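PDB 6HDY: 2-hydroxyisobutyryl-CoA synthetase, which belongs to the ANL superfamily of AMP-binding enzymes, with a large N-terminal part and a smaller C-terminal domain. Local coordinates for residues A65-Y68 / R69-E73; R145-A148 / N149-R153; G177-G180 / A181-G184. One frame throughout, in Å; residues are numbered along the deposited sequence.

How the interactions relate
All three contacts are local, between residues three or four apart along single helices of the N-terminal part, but they sit at different depths. Interaction 1, on the short helix 66-74, is the peripheral one, about 28 Å from the chain's centre to its own; it sets two aromatic rings on its inner side and an arginine with a sulfate ion on its outer side. Interactions 2 and 3 are buried, on the neighbouring helices 141-157 and 176-187, with centres 9 Å apart. There alanines and glycines let the two helices pack closely, and a probable hydrogen bond of 2.7 Å from His151 ND1 to Gly180 O ties them together. Interaction 1 touches neither.

Interaction 1. Residues A65-Y68 / R69-E73; sequences APFY and RRKWE. With SO4 (sulfate ion), chain D.
The contact runs along most of the short alpha-helix 66-74, at the periphery of the AMP-binding fold, where i to i+4 pairs form a buried aromatic face and a polar outer one. Ala65 stands at the N-cap position and its O takes Arg69 N at 3.0 Å; Pro66 follows, well suited to a first turn because it has no N-H to offer. On the buried side Tyr68 CB sits squarely over the six-membered ring of Trp72, 3.9 Å from its centroid, a CH-pi contact. The two rings meet obliquely, planes at 42°, with Tyr68 CD1 3.6 Å from Trp72 CZ2. Both aromatics pack against helix 43-64, and Tyr68 OH reaches the backbone at Pro336 and Ile338. On the outer side Arg70 folds back, bent at chi3 (-60°), which lays its guanidinium over Pro66 O. Asp112 forms a salt bridge with it, and a sulfate ion, probably from the crystallisation liquor, binds at its edge while also meeting Ser103. Phe67 CD1 lies 3.4 Å from sulfate O4, near the plane of its ring. Of Arg70's bonds to the anion, NE to O3 is the shortest at 2.8 Å, and NH2 reaches O1 at 3.0 Å.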
loop_
_atom_site.group_PDB
_atom_site.type_symbol
_atom_site.label_atom_id
_atom_site.label_comp_id
_atom_site.label_asym_id
_atom_site.label_seq_id
_atom_site.Cartn_x
_atom_site.Cartn_y
_atom_site.Cartn_z
ATOM N N ALA A 65 26.098 6.849 16.211
ATOM C CA ALA A 65 25.899 5.406 16.095
ATOM C C ALA A 65 26.940 4.583 16.854
ATOM O O ALA A 65 28.041 4.378 16.343
ATOM C CB ALA A 65 25.862 4.993 14.631
ATOM N N PRO A 66 26.596 4.011 18.027
ATOM C CA PRO A 66 27.567 3.144 18.718
ATOM C C PRO A 66 27.879 1.872 17.922
ATOM O O PRO A 66 28.910 1.268 18.159
ATOM C CB PRO A 66 26.902 2.859 20.079
ATOM C CG PRO A 66 25.813 3.869 20.206
ATOM C CD PRO A 66 25.349 4.138 18.809
ATOM N N PHE A 67 27.017 1.496 16.953
ATOM C CA PHE A 67 27.227 0.353 16.065
ATOM C C PHE A 67 28.471 0.607 15.235
ATOM O O PHE A 67 29.329 -0.269 15.162
ATOM C CB PHE A 67 26.005 0.131 15.139
ATOM C CG PHE A 67 26.254 -0.822 13.992
ATOM C CD1 PHE A 67 26.247 -2.197 14.194
ATOM C CD2 PHE A 67 26.535 -0.343 12.717
ATOM C CE1 PHE A 67 26.525 -3.078 13.141
ATOM C CE2 PHE A 67 26.803 -1.225 11.668
ATOM C CZ PHE A 67 26.792 -2.587 11.889
ATOM N N TYR A 68 28.554 1.796 14.587
ATOM C CA TYR A 68 29.709 2.197 13.800
ATOM C C TYR A 68 30.917 2.485 14.676
ATOM O O TYR A 68 32.009 2.064 14.322
ATOM C CB TYR A 68 29.389 3.385 12.891
ATOM C CG TYR A 68 28.522 2.987 11.725
ATOM C CD1 TYR A 68 29.010 2.153 10.719
ATOM C CD2 TYR A 68 27.208 3.432 11.624
ATOM C CE1 TYR A 68 28.201 1.745 9.664
ATOM C CE2 TYR A 68 26.397 3.051 10.554
ATOM C CZ TYR A 68 26.903 2.214 9.572
ATOM O OH TYR A 68 26.115 1.828 8.521
ATOM N N ARG A 69 30.732 3.148 15.828
ATOM C CA ARG A 69 31.831 3.425 16.773
ATOM C C ARG A 69 32.521 2.109 17.212
ATOM O O ARG A 69 33.746 2.027 17.137
ATOM C CB ARG A 69 31.346 4.271 17.975
ATOM C CG ARG A 69 32.400 4.521 19.057
ATOM C CD ARG A 69 33.213 5.801 18.889
ATOM N NE ARG A 69 32.371 6.996 18.961
ATOM C CZ ARG A 69 32.187 7.739 20.048
ATOM N NH1 ARG A 69 32.842 7.463 21.173
ATOM N NH2 ARG A 69 31.363 8.776 20.016
ATOM N N ARG A 70 31.724 1.065 17.575
ATOM C CA ARG A 70 32.215 -0.262 17.984
ATOM C C ARG A 70 32.874 -1.025 16.845
ATOM O O ARG A 70 33.952 -1.593 17.038
ATOM C CB ARG A 70 31.083 -1.119 18.567
ATOM C CG ARG A 70 30.859 -0.921 20.060
ATOM C CD ARG A 70 29.803 -1.883 20.588
ATOM N NE ARG A 70 28.503 -1.701 19.929
ATOM C CZ ARG A 70 27.547 -0.888 20.367
ATOM N NH1 ARG A 70 27.724 -0.176 21.476
ATOM N NH2 ARG A 70 26.405 -0.779 19.702
ATOM N N LYS A 71 32.224 -1.048 15.670
ATOM C CA LYS A 71 32.681 -1.771 14.482
ATOM C C LYS A 71 33.984 -1.211 13.963
ATOM O O LYS A 71 34.904 -1.976 13.674
ATOM C CB LYS A 71 31.608 -1.773 13.370
ATOM C CG LYS A 71 31.875 -2.819 12.300
ATOM C CD LYS A 71 31.010 -2.647 11.058
ATOM C CE LYS A 71 30.737 -3.958 10.345
ATOM N NZ LYS A 71 31.938 -4.849 10.280
ATOM N N TRP A 72 34.061 0.125 13.849
ATOM C CA TRP A 72 35.249 0.820 13.357
ATOM C C TRP A 72 36.420 0.682 14.281
ATOM O O TRP A 72 37.524 0.437 13.790
ATOM C CB TRP A 72 34.956 2.281 13.026
ATOM C CG TRP A 72 33.995 2.437 11.886
ATOM C CD1 TRP A 72 33.573 1.467 11.018
ATOM C CD2 TRP A 72 33.301 3.632 11.520
ATOM N NE1 TRP A 72 32.700 1.999 10.109
ATOM C CE2 TRP A 72 32.493 3.322 10.408
ATOM C CE3 TRP A 72 33.289 4.943 12.021
ATOM C CZ2 TRP A 72 31.701 4.284 9.769
ATOM C CZ3 TRP A 72 32.471 5.882 11.416
ATOM C CH2 TRP A 72 31.702 5.557 10.297
ATOM N N GLU A 73 36.190 0.776 15.607
ATOM C CA GLU A 73 37.252 0.617 16.618
ATOM C C GLU A 73 37.877 -0.791 16.526
ATOM O O GLU A 73 39.100 -0.924 16.601
ATOM C CB GLU A 73 36.711 0.874 18.033
ATOM C CG GLU A 73 36.568 2.344 18.411
ATOM C CD GLU A 73 35.835 2.625 19.714
ATOM O OE1 GLU A 73 35.765 3.811 20.112
ATOM O OE2 GLU A 73 35.326 1.664 20.336
HETATM S S SO4 D . 25.923 -3.970 17.870
HETATM O O1 SO4 D . 25.080 -2.750 17.909
HETATM O O2 SO4 D . 25.459 -4.959 18.856
HETATM O O3 SO4 D . 27.317 -3.580 18.167
HETATM O O4 SO4 D . 25.897 -4.620 16.545
#

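Interaction 2. Residues R145-A148 / N149-R153; sequences RAIA and NAHAR
Helix 141-157 of the AMP-binding fold is buried here, and Asn149 and His151 each turn back on the residue four places earlier. Arg145 O accepts two bonds from Asn149: the backbone N at 3.0 Å and the side-chain ND2 at 2.7 Å, nearly straight at 174°. They arrive from opposite faces of the carbonyl plane, ND2 about 45° out of it, while the oxygen lies in the plane of the amide. With CG beside its own backbone N (chi1 -78°), the Asn149 amide is directed back along the helix to this oxygen. Arg187 bonds to its OD1, and ND2 also bonds Glu23, which forms a salt bridge with Arg145. Ile147 and His151 run side by side, Ile147 CG2 lying over one face of the imidazole, 4.1 Å from its centroid, in a CH-pi contact. The small Ala148 and Ala152 suit the side that packs closely on helix 176-187. His151 bonds through ND1 to Gly180 O and through NE2 to Met285 N. Two backbone partners and an isoleucine over one face thus fix the rotation of an imidazole about 7 Å from bound (3S)-3-hydroxybutanoic acid.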
loop_
_atom_site.group_PDB
_atom_site.type_symbol
_atom_site.label_atom_id
_atom_site.label_comp_id
_atom_site.label_asym_id
_atom_site.label_seq_id
_atom_site.Cartn_x
_atom_site.Cartn_y
_atom_site.Cartn_z
ATOM N N ARG A 145 12.207 12.834 2.808
ATOM C CA ARG A 145 12.339 13.968 1.873
ATOM C C ARG A 145 13.583 13.804 0.984
ATOM O O ARG A 145 13.478 13.989 -0.225
ATOM C CB ARG A 145 12.324 15.341 2.590
ATOM C CG ARG A 145 10.999 15.708 3.318
ATOM C CD ARG A 145 9.705 15.208 2.659
ATOM N NE ARG A 145 9.533 15.616 1.256
ATOM C CZ ARG A 145 8.752 14.980 0.385
ATOM N NH1 ARG A 145 8.078 13.906 0.754
ATOM N NH2 ARG A 145 8.633 15.425 -0.862
ATOM N N ALA A 146 14.728 13.385 1.562
ATOM C CA ALA A 146 15.960 13.134 0.786
ATOM C C ALA A 146 15.719 12.023 -0.277
ATOM O O ALA A 146 16.158 12.158 -1.418
ATOM C CB ALA A 146 17.111 12.750 1.713
ATOM N N ILE A 147 14.964 10.978 0.087
ATOM C CA ILE A 147 14.608 9.862 -0.809
ATOM C C ILE A 147 13.654 10.333 -1.936
ATOM O O ILE A 147 13.868 9.987 -3.097
ATOM C CB ILE A 147 13.992 8.669 0.009
ATOM C CG1 ILE A 147 15.033 8.063 0.978
ATOM C CG2 ILE A 147 13.391 7.592 -0.948
ATOM C CD1 ILE A 147 14.478 7.138 2.118
ATOM N N ALA A 148 12.590 11.093 -1.580
ATOM C CA ALA A 148 11.608 11.594 -2.546
ATOM C C ALA A 148 12.256 12.505 -3.601
ATOM O O ALA A 148 11.941 12.388 -4.787
ATOM C CB ALA A 148 10.486 12.331 -1.827
ATOM N N ASN A 149 13.184 13.367 -3.175
ATOM C CA ASN A 149 13.907 14.276 -4.057
ATOM C C ASN A 149 14.878 13.549 -4.960
ATOM O O ASN A 149 14.878 13.804 -6.172
ATOM C CB ASN A 149 14.593 15.369 -3.265
ATOM C CG ASN A 149 13.639 16.436 -2.843
ATOM O OD1 ASN A 149 13.412 17.395 -3.568
ATOM N ND2 ASN A 149 13.028 16.278 -1.679
ATOM N N ALA A 150 15.679 12.618 -4.391
ATOM C CA ALA A 150 16.606 11.775 -5.155
ATOM C C ALA A 150 15.825 11.019 -6.200
ATOM O O ALA A 150 16.231 11.006 -7.346
ATOM C CB ALA A 150 17.291 10.783 -4.237
ATOM N N HIS A 151 14.670 10.423 -5.825
ATOM C CA HIS A 151 13.888 9.619 -6.775
ATOM C C HIS A 151 13.227 10.433 -7.865
ATOM O O HIS A 151 13.203 9.949 -8.983
ATOM C CB HIS A 151 12.879 8.729 -6.036
ATOM C CG HIS A 151 13.545 7.552 -5.401
ATOM N ND1 HIS A 151 12.830 6.604 -4.759
ATOM C CD2 HIS A 151 14.856 7.211 -5.363
ATOM C CE1 HIS A 151 13.704 5.703 -4.344
ATOM N NE2 HIS A 151 14.931 6.026 -4.692
ATOM N N ALA A 152 12.683 11.648 -7.556
ATOM C CA ALA A 152 12.083 12.550 -8.566
ATOM C C ALA A 152 13.135 12.917 -9.615
ATOM O O ALA A 152 12.829 12.952 -10.806
ATOM C CB ALA A 152 11.558 13.827 -7.912
ATOM N N ARG A 153 14.372 13.169 -9.158
ATOM C CA ARG A 153 15.530 13.517 -9.974
ATOM C C ARG A 153 15.864 12.434 -11.024
ATOM O O ARG A 153 15.982 12.733 -12.215
ATOM C CB ARG A 153 16.729 13.800 -9.055
ATOM C CG ARG A 153 18.079 13.794 -9.742
ATOM C CD ARG A 153 19.125 14.301 -8.804
ATOM N NE ARG A 153 20.465 14.144 -9.358
ATOM C CZ ARG A 153 21.575 14.146 -8.633
ATOM N NH1 ARG A 153 21.516 14.324 -7.322
ATOM N NH2 ARG A 153 22.754 13.992 -9.215
#

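Interaction 3. Residues G177-G180 / A181-G184; sequences GSWG and ALAG. With 8LQ ([[(2~{R},3~{S},4~{R},5~{R})-5-(6-aminopurin-9-yl)-3,4-bis(oxidanyl)oxolan-2-yl]methoxy-oxidanyl-phosphoryl] (3~{S})-3-oxidanylbutanoate), chain C.
Backbone hydrogen bonds carry most of this contact within helix 176-187. The shortest runs from Ala183 N to Trp179 O at 2.9 Å and the longest from Gly184 N to Gly180 O at 3.3 Å; Ala181 N to Gly177 O and Leu182 N to Ser178 O complete the set. Gly180 O also takes a bond from helix 141-157. The apolar part is modest. Trp179 and Leu182 lie side by side, with Leu182 CD2 4.1 Å from Trp179 CE3; the CG of Leu182 is anti to its backbone N (chi1 168°), which sets the branch alongside the indole. This helix is the crossover of a beta-alpha-beta unit between the parallel strands 165-168 and 191-193. Trp179 and Leu182 face the second subunit: the indole meets Phe172 of that subunit edge-to-face, and Leu182 packs on its Trp179. The polar atoms Ser178 OG and Trp179 NE1 are bonded to the loop preceding the helix, at Val171 O and Ser173 O. Gly177 belongs to the pockets of both (3S)-3-hydroxybutanoic acid and 8LQ; its N lies 3.4 Å from CAA of 8LQ, and the lack of a side chain suits a place where the ligand comes so close.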
loop_
_atom_site.group_PDB
_atom_site.type_symbol
_atom_site.label_atom_id
_atom_site.label_comp_id
_atom_site.label_asym_id
_atom_site.label_seq_id
_atom_site.Cartn_x
_atom_site.Cartn_y
_atom_site.Cartn_z
ATOM N N GLY A 177 10.394 -0.709 -2.149
ATOM C CA GLY A 177 10.264 -0.467 -3.569
ATOM C C GLY A 177 9.103 0.415 -3.953
ATOM O O GLY A 177 9.293 1.441 -4.615
ATOM N N SER A 178 7.883 -0.013 -3.584
ATOM C CA SER A 178 6.651 0.727 -3.893
ATOM C C SER A 178 6.652 2.145 -3.311
ATOM O O SER A 178 6.325 3.101 -4.023
ATOM C CB SER A 178 5.448 -0.036 -3.364
ATOM O OG SER A 178 5.612 -0.279 -1.977
ATOM N N TRP A 179 7.019 2.277 -2.007
ATOM C CA TRP A 179 7.046 3.572 -1.288
ATOM C C TRP A 179 8.042 4.517 -1.913
ATOM O O TRP A 179 7.770 5.707 -2.053
ATOM C CB TRP A 179 7.338 3.365 0.224
ATOM C CG TRP A 179 6.294 2.525 0.898
ATOM C CD1 TRP A 179 6.370 1.193 1.170
ATOM C CD2 TRP A 179 4.979 2.946 1.308
ATOM N NE1 TRP A 179 5.199 0.757 1.742
ATOM C CE2 TRP A 179 4.322 1.810 1.832
ATOM C CE3 TRP A 179 4.285 4.168 1.256
ATOM C CZ2 TRP A 179 3.006 1.858 2.325
ATOM C CZ3 TRP A 179 2.974 4.214 1.730
ATOM C CH2 TRP A 179 2.353 3.074 2.269
ATOM N N GLY A 180 9.185 3.985 -2.310
ATOM C CA GLY A 180 10.224 4.778 -2.962
ATOM C C GLY A 180 9.821 5.338 -4.308
ATOM O O GLY A 180 10.120 6.492 -4.603
ATOM N N ALA A 181 9.113 4.545 -5.126
ATOM C CA ALA A 181 8.641 5.024 -6.430
ATOM C C ALA A 181 7.506 6.031 -6.248
ATOM O O ALA A 181 7.425 7.021 -6.992
ATOM C CB ALA A 181 8.189 3.860 -7.306
ATOM N N LEU A 182 6.634 5.780 -5.257
ATOM C CA LEU A 182 5.544 6.695 -4.941
ATOM C C LEU A 182 6.076 8.088 -4.493
ATOM O O LEU A 182 5.568 9.116 -4.960
ATOM C CB LEU A 182 4.642 6.077 -3.858
ATOM C CG LEU A 182 3.623 7.001 -3.192
ATOM C CD1 LEU A 182 2.562 7.461 -4.187
ATOM C CD2 LEU A 182 3.011 6.342 -2.000
ATOM N N ALA A 183 7.081 8.106 -3.572
ATOM C CA ALA A 183 7.676 9.341 -3.036
ATOM C C ALA A 183 8.311 10.178 -4.144
ATOM O O ALA A 183 8.231 11.398 -4.099
ATOM C CB ALA A 183 8.686 9.036 -1.934
ATOM N N GLY A 184 8.922 9.517 -5.125
ATOM C CA GLY A 184 9.542 10.151 -6.285
ATOM C C GLY A 184 8.497 10.741 -7.200
ATOM O O GLY A 184 8.636 11.881 -7.640
HETATM N N9 8LQ C . 17.736 -6.497 -6.898
HETATM C C8 8LQ C . 17.062 -5.366 -6.637
HETATM N N7 8LQ C . 17.025 -4.627 -7.740
HETATM C C5 8LQ C . 17.700 -5.288 -8.695
HETATM C C6 8LQ C . 17.936 -5.044 -10.003
HETATM N N6 8LQ C . 17.494 -3.909 -10.521
HETATM N N1 8LQ C . 18.636 -5.901 -10.771
HETATM C C2 8LQ C . 19.109 -7.103 -10.239
HETATM N N3 8LQ C . 18.793 -7.368 -8.914
HETATM C C4 8LQ C . 18.132 -6.452 -8.168
HETATM C CAA 8LQ C . 13.610 -1.806 -2.670
HETATM C CAZ 8LQ C . 14.099 -2.069 -4.118
HETATM O OAE 8LQ C . 13.042 -2.637 -4.885
HETATM C CAL 8LQ C . 15.309 -3.023 -4.169
HETATM C CAS 8LQ C . 14.990 -4.344 -3.458
HETATM O OAC 8LQ C . 14.313 -5.199 -4.024
HETATM O OAQ 8LQ C . 15.439 -4.436 -2.154
HETATM P PBC 8LQ C . 15.473 -5.813 -1.339
HETATM O OAH 8LQ C . 13.947 -6.231 -1.200
HETATM O OAD 8LQ C . 16.158 -5.707 -0.039
HETATM O "O5'" 8LQ C . 16.260 -6.805 -2.284
HETATM C "C5'" 8LQ C . 17.542 -6.376 -2.736
HETATM C "C4'" 8LQ C . 18.130 -7.422 -3.649
HETATM O "O4'" 8LQ C . 17.247 -7.618 -4.786
HETATM C "C3'" 8LQ C . 19.370 -6.865 -4.204
HETATM O "O3'" 8LQ C . 20.484 -7.114 -3.301
HETATM C "C2'" 8LQ C . 19.482 -7.652 -5.511
HETATM O "O2'" 8LQ C . 19.914 -9.050 -5.269
HETATM C "C1'" 8LQ C . 18.045 -7.642 -5.979
#